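Local coordinates for protein acetyltransferase PA1377 (Pseudomonas aeruginosa, PDB 2VI7) that belongs to the GCN5-related (GNAT) family and probably transfers an acetyl group from acetyl-CoA to an amine of a substrate not yet identified, at residues A[93-98]-A[104-109]; A[133-138]-A[163-168]; A[33-38]-A[151-156]. One frame throughout, in Å; residues are numbered along the deposited sequence.

Interaction 1 (A[93-98]-A[104-109]); sequences VAVAWQ and SRLLGE. With SO4 (sulfate ion), chain F.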
# COMPACT_ATOMS: atom_id res chain seq x y z
N VAL A 93 1.82 -0.73 -15.88
CA VAL A 93 1.19 -1.03 -17.15
C VAL A 93 1.13 -2.54 -17.49
O VAL A 93 2.15 -3.24 -17.46
CB VAL A 93 1.96 -0.20 -18.23
CG1 VAL A 93 2.69 -1.08 -19.18
CG2 VAL A 93 1.03 0.71 -18.95
N ALA A 94 -0.07 -3.04 -17.81
CA ALA A 94 -0.29 -4.45 -18.17
C ALA A 94 -0.50 -4.50 -19.67
O ALA A 94 -1.58 -4.18 -20.16
CB ALA A 94 -1.51 -4.99 -17.46
N VAL A 95 0.53 -4.92 -20.41
CA VAL A 95 0.44 -4.95 -21.87
C VAL A 95 0.65 -6.31 -22.55
O VAL A 95 1.56 -7.07 -22.19
CB VAL A 95 1.44 -3.94 -22.47
CG1 VAL A 95 1.27 -3.86 -23.98
CG2 VAL A 95 1.23 -2.58 -21.86
N ALA A 96 -0.20 -6.57 -23.54
CA ALA A 96 -0.14 -7.80 -24.33
C ALA A 96 1.04 -7.70 -25.28
O ALA A 96 1.92 -8.57 -25.29
CB ALA A 96 -1.43 -7.97 -25.13
N TRP A 97 1.06 -6.62 -26.06
CA TRP A 97 2.13 -6.37 -27.03
C TRP A 97 3.26 -5.55 -26.43
O TRP A 97 3.11 -4.35 -26.17
CB TRP A 97 1.59 -5.63 -28.26
CG TRP A 97 0.39 -6.27 -28.86
CD1 TRP A 97 -0.03 -7.56 -28.70
CD2 TRP A 97 -0.54 -5.65 -29.76
NE1 TRP A 97 -1.16 -7.80 -29.45
CE2 TRP A 97 -1.50 -6.64 -30.11
CE3 TRP A 97 -0.66 -4.36 -30.31
CZ2 TRP A 97 -2.56 -6.39 -30.99
CZ3 TRP A 97 -1.71 -4.10 -31.19
CH2 TRP A 97 -2.65 -5.12 -31.52
N GLN A 98 4.40 -6.20 -26.19
CA GLN A 98 5.54 -5.50 -25.64
C GLN A 98 6.29 -4.91 -26.84
O GLN A 98 6.44 -5.59 -27.87
CB GLN A 98 6.42 -6.49 -24.86
CG GLN A 98 5.74 -7.07 -23.61
CD GLN A 98 6.00 -6.25 -22.36
N SER A 104 3.54 2.98 -23.25
CA SER A 104 3.76 4.42 -23.23
C SER A 104 2.47 5.19 -23.45
O SER A 104 2.26 6.25 -22.86
CB SER A 104 4.77 4.81 -24.32
OG SER A 104 4.23 4.57 -25.61
N ARG A 105 1.60 4.65 -24.30
CA ARG A 105 0.32 5.27 -24.60
C ARG A 105 -0.51 5.39 -23.32
O ARG A 105 -0.98 6.47 -22.95
CB ARG A 105 -0.42 4.41 -25.62
CG ARG A 105 -1.63 5.05 -26.27
CD ARG A 105 -1.25 5.90 -27.47
NE ARG A 105 -2.42 6.30 -28.24
CZ ARG A 105 -3.34 7.18 -27.82
NH1 ARG A 105 -4.38 7.48 -28.59
NH2 ARG A 105 -3.21 7.76 -26.63
N LEU A 106 -0.67 4.25 -22.65
CA LEU A 106 -1.43 4.17 -21.41
C LEU A 106 -0.83 5.04 -20.30
O LEU A 106 -1.54 5.82 -19.68
CB LEU A 106 -1.49 2.71 -20.93
CG LEU A 106 -2.49 1.74 -21.58
CD1 LEU A 106 -2.12 0.31 -21.19
CD2 LEU A 106 -3.91 2.07 -21.14
N LEU A 107 0.48 4.89 -20.07
CA LEU A 107 1.16 5.63 -19.00
C LEU A 107 1.17 7.13 -19.23
O LEU A 107 0.87 7.90 -18.32
CB LEU A 107 2.59 5.10 -18.82
CG LEU A 107 3.38 5.68 -17.64
CD1 LEU A 107 2.59 5.51 -16.35
CD2 LEU A 107 4.75 5.02 -17.53
N GLY A 108 1.52 7.54 -20.44
CA GLY A 108 1.56 8.95 -20.75
C GLY A 108 0.22 9.60 -20.45
O GLY A 108 0.16 10.72 -19.95
N GLU A 109 -0.86 8.88 -20.74
CA GLU A 109 -2.20 9.40 -20.53
C GLU A 109 -2.61 9.44 -19.06
O GLU A 109 -3.32 10.34 -18.65
CB GLU A 109 -3.21 8.56 -21.32
CG GLU A 109 -4.59 9.19 -21.43
CD GLU A 109 -4.69 10.16 -22.60
OE1 GLU A 109 -3.64 10.47 -23.22
OE2 GLU A 109 -5.82 10.60 -22.90
S SO4 F . 5.93 0.45 -25.16
O1 SO4 F . 4.84 -0.38 -24.59
O2 SO4 F . 7.08 0.48 -24.23
O3 SO4 F . 6.40 -0.14 -26.44
O4 SO4 F . 5.43 1.82 -25.41
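Val-93 meets Leu-106 where the end of strand 86-95 runs past the first turns of helix 102-117. One methyl does the work: Val-93 CG2 lies 3.8 Å from Leu-106 CB and 3.9 Å from Leu-106 CD1, the two side chains slanting across each other. Val-95, also directed at the helix, adds a looser touch of its CG2 on Leu-106 CD1 at 4.5 Å. Leu-106 carries its CG beside the backbone N (chi1 -78°), which brings CD1 up to the valines, and its isobutyl group also packs on Leu-10, Leu-61 and Ala-63 of the sheet.

Strand, turn and helix here are the first half of a beta-alpha-beta unit, and in GNAT enzymes this turn with the helix N-terminus is the pyrophosphate-binding site for acetyl-CoA. A sulfate, probably from the crystallisation liquor, sits at that helix end. Its O4 accepts the backbone N-H of Ser-104 at 3.1 Å, with an N-H...O angle of 159°. Less certain is a second bond, made in one of two conformers of the serine, where chi1 of 66° sets Ser-104 OG 3.0 Å from the same O4. Gly-101 N and Gly-103 N also bond the anion, consistent with a site for the cofactor's phosphates; the positive end of the helix dipole would be expected to favour the charge.

Interaction 2 (A[133-138]-A[163-168]); sequences PALALY and YSMARL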
# COMPACT_ATOMS: atom_id res chain seq x y z
N PRO A 133 12.39 -3.75 -20.08
CA PRO A 133 11.56 -2.81 -20.85
C PRO A 133 10.63 -1.93 -20.00
O PRO A 133 10.47 -0.74 -20.28
CB PRO A 133 10.80 -3.73 -21.82
CG PRO A 133 10.96 -5.11 -21.24
CD PRO A 133 12.33 -5.10 -20.65
N ALA A 134 10.01 -2.49 -18.96
CA ALA A 134 9.11 -1.72 -18.11
C ALA A 134 9.88 -0.63 -17.37
O ALA A 134 9.43 0.50 -17.25
CB ALA A 134 8.41 -2.63 -17.11
N LEU A 135 11.06 -0.99 -16.87
CA LEU A 135 11.90 -0.06 -16.13
C LEU A 135 12.29 1.10 -17.03
O LEU A 135 12.35 2.25 -16.59
CB LEU A 135 13.17 -0.77 -15.66
CG LEU A 135 13.63 -0.64 -14.21
CD1 LEU A 135 15.03 -1.24 -14.11
CD2 LEU A 135 13.62 0.81 -13.74
N ALA A 136 12.58 0.78 -18.29
CA ALA A 136 12.97 1.78 -19.27
C ALA A 136 11.80 2.70 -19.54
O ALA A 136 11.97 3.91 -19.70
CB ALA A 136 13.42 1.09 -20.57
N LEU A 137 10.60 2.13 -19.58
CA LEU A 137 9.38 2.89 -19.82
C LEU A 137 9.09 3.88 -18.68
O LEU A 137 8.84 5.07 -18.92
CB LEU A 137 8.18 1.95 -19.99
CG LEU A 137 6.80 2.61 -20.08
CD1 LEU A 137 6.73 3.48 -21.31
CD2 LEU A 137 5.71 1.57 -20.12
N TYR A 138 9.14 3.40 -17.44
CA TYR A 138 8.88 4.25 -16.29
C TYR A 138 9.95 5.32 -16.15
O TYR A 138 9.65 6.44 -15.76
CB TYR A 138 8.78 3.39 -15.03
CG TYR A 138 7.74 2.28 -15.15
CD1 TYR A 138 6.51 2.52 -15.77
CD2 TYR A 138 7.98 1.00 -14.65
CE1 TYR A 138 5.55 1.51 -15.89
CE2 TYR A 138 7.02 -0.02 -14.76
CZ TYR A 138 5.81 0.25 -15.39
OH TYR A 138 4.86 -0.74 -15.52
N TYR A 163 11.39 -2.93 -7.72
CA TYR A 163 11.94 -1.61 -7.49
C TYR A 163 10.72 -0.75 -7.16
O TYR A 163 9.69 -0.83 -7.83
CB TYR A 163 12.62 -1.07 -8.75
CG TYR A 163 13.99 -1.65 -9.00
CD1 TYR A 163 14.36 -2.11 -10.26
CD2 TYR A 163 14.92 -1.73 -7.97
CE1 TYR A 163 15.63 -2.64 -10.48
CE2 TYR A 163 16.19 -2.27 -8.19
CZ TYR A 163 16.54 -2.72 -9.44
OH TYR A 163 17.79 -3.27 -9.64
N SER A 164 10.84 0.03 -6.10
CA SER A 164 9.77 0.93 -5.71
C SER A 164 10.15 2.25 -6.37
O SER A 164 11.19 2.81 -6.07
CB SER A 164 9.76 1.09 -4.19
OG SER A 164 8.65 1.87 -3.79
N MET A 165 9.32 2.74 -7.29
CA MET A 165 9.62 3.98 -7.99
C MET A 165 8.59 5.08 -7.76
O MET A 165 7.45 4.83 -7.40
CB MET A 165 9.74 3.72 -9.48
CG MET A 165 10.80 2.69 -9.85
SD MET A 165 10.85 2.43 -11.61
CE MET A 165 12.07 3.65 -12.08
N ALA A 166 9.02 6.32 -7.95
CA ALA A 166 8.16 7.46 -7.77
C ALA A 166 8.54 8.53 -8.76
O ALA A 166 9.70 8.67 -9.12
CB ALA A 166 8.28 7.99 -6.35
N ARG A 167 7.54 9.28 -9.22
CA ARG A 167 7.74 10.38 -10.15
C ARG A 167 7.22 11.62 -9.44
O ARG A 167 6.04 11.69 -9.10
CB ARG A 167 6.96 10.13 -11.43
CG ARG A 167 6.90 11.28 -12.40
CD ARG A 167 6.10 10.83 -13.60
NE ARG A 167 5.86 11.83 -14.64
CZ ARG A 167 4.95 12.79 -14.60
NH1 ARG A 167 4.16 12.95 -13.54
NH2 ARG A 167 4.79 13.58 -15.65
N LEU A 168 8.11 12.58 -9.19
CA LEU A 168 7.73 13.81 -8.49
C LEU A 168 7.53 15.00 -9.43
O LEU A 168 8.22 15.16 -10.45
CB LEU A 168 8.78 14.17 -7.43
CG LEU A 168 8.87 13.27 -6.20
CD1 LEU A 168 10.09 13.64 -5.41
CD2 LEU A 168 7.62 13.40 -5.35
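Two tyrosine rings border this contact, Tyr-138 on the helix and Tyr-163 on the strand. One face of the Tyr-138 ring carries the backbone oxygen Ala-134 O of its own helix, 3.0 Å above the plane and displaced toward the rim. Met-165 SD reaches the same ring obliquely and comes closest at the root of the side chain, 4.1 Å from Tyr-138 CB. The Tyr-163 ring is likewise met at a slant, by the methyl Leu-135 CD1, which is 3.9 Å from Tyr-163 CE1 and nearly as close to CD1 of that ring.

Leu-135 divides its two methyls between the strand residues. While CD1 goes to Tyr-163, CD2 rests 3.6 Å from Met-165 CE and 3.9 Å from Met-165 SD, and the leucine and methionine side chains cross at about a right angle. Met-165 leaves the strand extended through chi2, then bends at chi3 (90°), turning its methyl toward Leu-135, with the sulfur touching both Leu-135 CD2 and Tyr-138 CB.

In the GNAT fold this is helix 132-140 packing on the C-terminal part of the mixed sheet. The helix and strand 158-168 run nearly parallel, 20° between the axes of the short segments and 11.0 Å apart at closest approach, a separation filled by the apolar parts of Leu-135, Tyr-138, Tyr-163 and Met-165.

Phe-143, in the loop after the helix, packs on both Tyr-138 and Met-165, and Leu-125 of strand 122-128 touches the same two residues from the sheet. On the sheet's other side, Ser-164 packs on Met-149 of the second subunit.

Interaction 3 (A[33-38]-A[151-156]); sequences QVLQMP and DYAVRD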
# COMPACT_ATOMS: atom_id res chain seq x y z
N GLN A 33 3.80 -10.32 -14.93
CA GLN A 33 4.59 -9.10 -14.73
C GLN A 33 3.89 -8.05 -13.85
O GLN A 33 4.40 -6.95 -13.65
CB GLN A 33 5.00 -8.51 -16.08
CG GLN A 33 5.94 -9.42 -16.88
CD GLN A 33 7.33 -9.58 -16.26
OE1 GLN A 33 7.48 -9.69 -15.04
NE2 GLN A 33 8.36 -9.60 -17.10
N VAL A 34 2.72 -8.42 -13.34
CA VAL A 34 1.94 -7.58 -12.43
C VAL A 34 1.62 -8.48 -11.23
O VAL A 34 2.40 -9.38 -10.91
CB VAL A 34 0.63 -7.01 -13.10
CG1 VAL A 34 1.01 -5.93 -14.11
CG2 VAL A 34 -0.14 -8.10 -13.80
N LEU A 35 0.50 -8.25 -10.55
CA LEU A 35 0.15 -9.08 -9.39
C LEU A 35 -1.18 -9.82 -9.56
O LEU A 35 -1.70 -10.40 -8.61
CB LEU A 35 0.10 -8.23 -8.11
CG LEU A 35 1.43 -7.75 -7.52
CD1 LEU A 35 1.19 -6.72 -6.42
CD2 LEU A 35 2.17 -8.94 -7.00
N GLN A 36 -1.70 -9.78 -10.78
CA GLN A 36 -2.96 -10.44 -11.13
C GLN A 36 -2.84 -11.96 -11.16
O GLN A 36 -1.74 -12.51 -11.30
CB GLN A 36 -3.45 -9.98 -12.51
CG GLN A 36 -3.77 -8.51 -12.65
CD GLN A 36 -4.98 -8.11 -11.85
OE1 GLN A 36 -5.96 -8.86 -11.76
NE2 GLN A 36 -4.94 -6.91 -11.28
N MET A 37 -3.98 -12.62 -11.04
CA MET A 37 -4.06 -14.08 -11.08
C MET A 37 -4.73 -14.49 -12.39
O MET A 37 -5.62 -13.79 -12.88
CB MET A 37 -4.88 -14.60 -9.89
CG MET A 37 -4.18 -14.55 -8.54
SD MET A 37 -2.77 -15.70 -8.44
CE MET A 37 -3.59 -17.17 -7.84
N PRO A 38 -4.29 -15.62 -12.98
CA PRO A 38 -4.93 -16.03 -14.23
C PRO A 38 -6.30 -16.66 -13.97
O PRO A 38 -6.74 -16.77 -12.82
CB PRO A 38 -3.92 -17.01 -14.84
CG PRO A 38 -3.30 -17.62 -13.64
CD PRO A 38 -3.10 -16.45 -12.71
N ASP A 151 11.80 -10.18 -2.02
CA ASP A 151 10.74 -11.17 -1.87
C ASP A 151 9.41 -10.45 -1.70
O ASP A 151 8.60 -10.78 -0.84
CB ASP A 151 11.01 -12.05 -0.66
CG ASP A 151 12.29 -12.84 -0.79
OD1 ASP A 151 12.90 -12.84 -1.89
OD2 ASP A 151 12.69 -13.48 0.21
N TYR A 152 9.19 -9.46 -2.55
CA TYR A 152 7.99 -8.66 -2.53
C TYR A 152 6.74 -9.44 -2.94
O TYR A 152 5.68 -9.30 -2.33
CB TYR A 152 8.18 -7.47 -3.45
CG TYR A 152 7.05 -6.48 -3.43
CD1 TYR A 152 6.90 -5.59 -2.36
CD2 TYR A 152 6.13 -6.41 -4.48
CE1 TYR A 152 5.88 -4.64 -2.35
CE2 TYR A 152 5.11 -5.47 -4.48
CZ TYR A 152 4.99 -4.59 -3.42
OH TYR A 152 3.98 -3.64 -3.43
N ALA A 153 6.86 -10.24 -4.00
CA ALA A 153 5.73 -11.00 -4.51
C ALA A 153 6.14 -12.34 -5.08
O ALA A 153 7.32 -12.63 -5.23
CB ALA A 153 4.99 -10.19 -5.59
N VAL A 154 5.14 -13.15 -5.39
CA VAL A 154 5.34 -14.46 -5.98
C VAL A 154 5.20 -14.31 -7.50
O VAL A 154 4.33 -13.59 -7.99
CB VAL A 154 4.27 -15.49 -5.49
CG1 VAL A 154 4.47 -16.85 -6.17
CG2 VAL A 154 4.35 -15.66 -3.99
N ARG A 155 6.10 -14.96 -8.22
CA ARG A 155 6.08 -14.98 -9.68
C ARG A 155 6.82 -16.26 -10.09
O ARG A 155 7.93 -16.52 -9.63
CB ARG A 155 6.76 -13.73 -10.28
CG ARG A 155 6.53 -13.58 -11.79
CD ARG A 155 7.49 -12.59 -12.46
NE ARG A 155 8.89 -12.96 -12.26
CZ ARG A 155 9.93 -12.23 -12.66
NH1 ARG A 155 11.16 -12.65 -12.43
NH2 ARG A 155 9.74 -11.08 -13.30
N ASP A 156 6.19 -17.06 -10.95
CA ASP A 156 6.77 -18.33 -11.41
C ASP A 156 7.20 -19.23 -10.24
O ASP A 156 8.26 -19.86 -10.29
CB ASP A 156 7.98 -18.08 -12.31
CG ASP A 156 7.68 -17.14 -13.45
OD1 ASP A 156 6.55 -17.20 -13.99
OD2 ASP A 156 8.57 -16.34 -13.80
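The loop that follows helix 28-31 meets the bulged end of the C-terminal hairpin here, at the interface with the second subunit. Gln-33 and Arg-155 supply the polar link: Arg-155 NH2 donates to Gln-33 OE1 at 3.2 Å with an N-H...O angle of 144°. The amide oxygen sits at the guanidinium edge, a little out of its plane, and the amide and guanidinium planes are turned 57° against each other. Although the Gln-33 side chain starts out away from the hairpin, a bend at chi2 (-68°) brings the amide back to the arginine.

The second contact is apolar and tight. Leu-35 CD2 presses on Ala-153 CB at 3.4 Å, shorter than usual for two methyl carbons. Tyr-152 and Ala-153 form a classic beta bulge opposite Val-160, at a corner in the chain, and from this bulge the alanine methyl points at the loop.

Arg-155 is also held by a salt bridge from NH1 to Asp-130 and a cation-pi contact with Tyr-128, while its NE has a long, purely electrostatic pairing at 3.7 Å with Asp-156 OD2, an oxygen also salt-bridged to Arg-32. Tyr-128 packs on Gln-33, Leu-35 and Ala-153, and its hydroxyl is hydrogen-bonded to Val-34 O. Arg-82 of the second subunit binds both segments, through Gln-36 O and Val-154 O.

How the interactions relate
All three contacts reach the same mixed sheet. Interactions 1 and 2 are about 13 Å apart between centres and touch: Val-93 N is 3.1 Å from Tyr-138 OH, a probable hydrogen bond, and Leu-107 CD2 packs 3.5 Å from Tyr-138 CD1, so helix 132-140 lies against both elements of interaction 1. Interaction 3 is about 18 Å from interaction 1 by centres, with one light touch of Ala-94 on Val-34. It lies about 17 Å from interaction 2 by centres without touching it, yet both reach the second subunit. The sulfate at Ser-104 is consistent with a cofactor phosphate site at interaction 1; an azide about 4 Å from the Val-93 side chain probably comes from the crystallisation liquor.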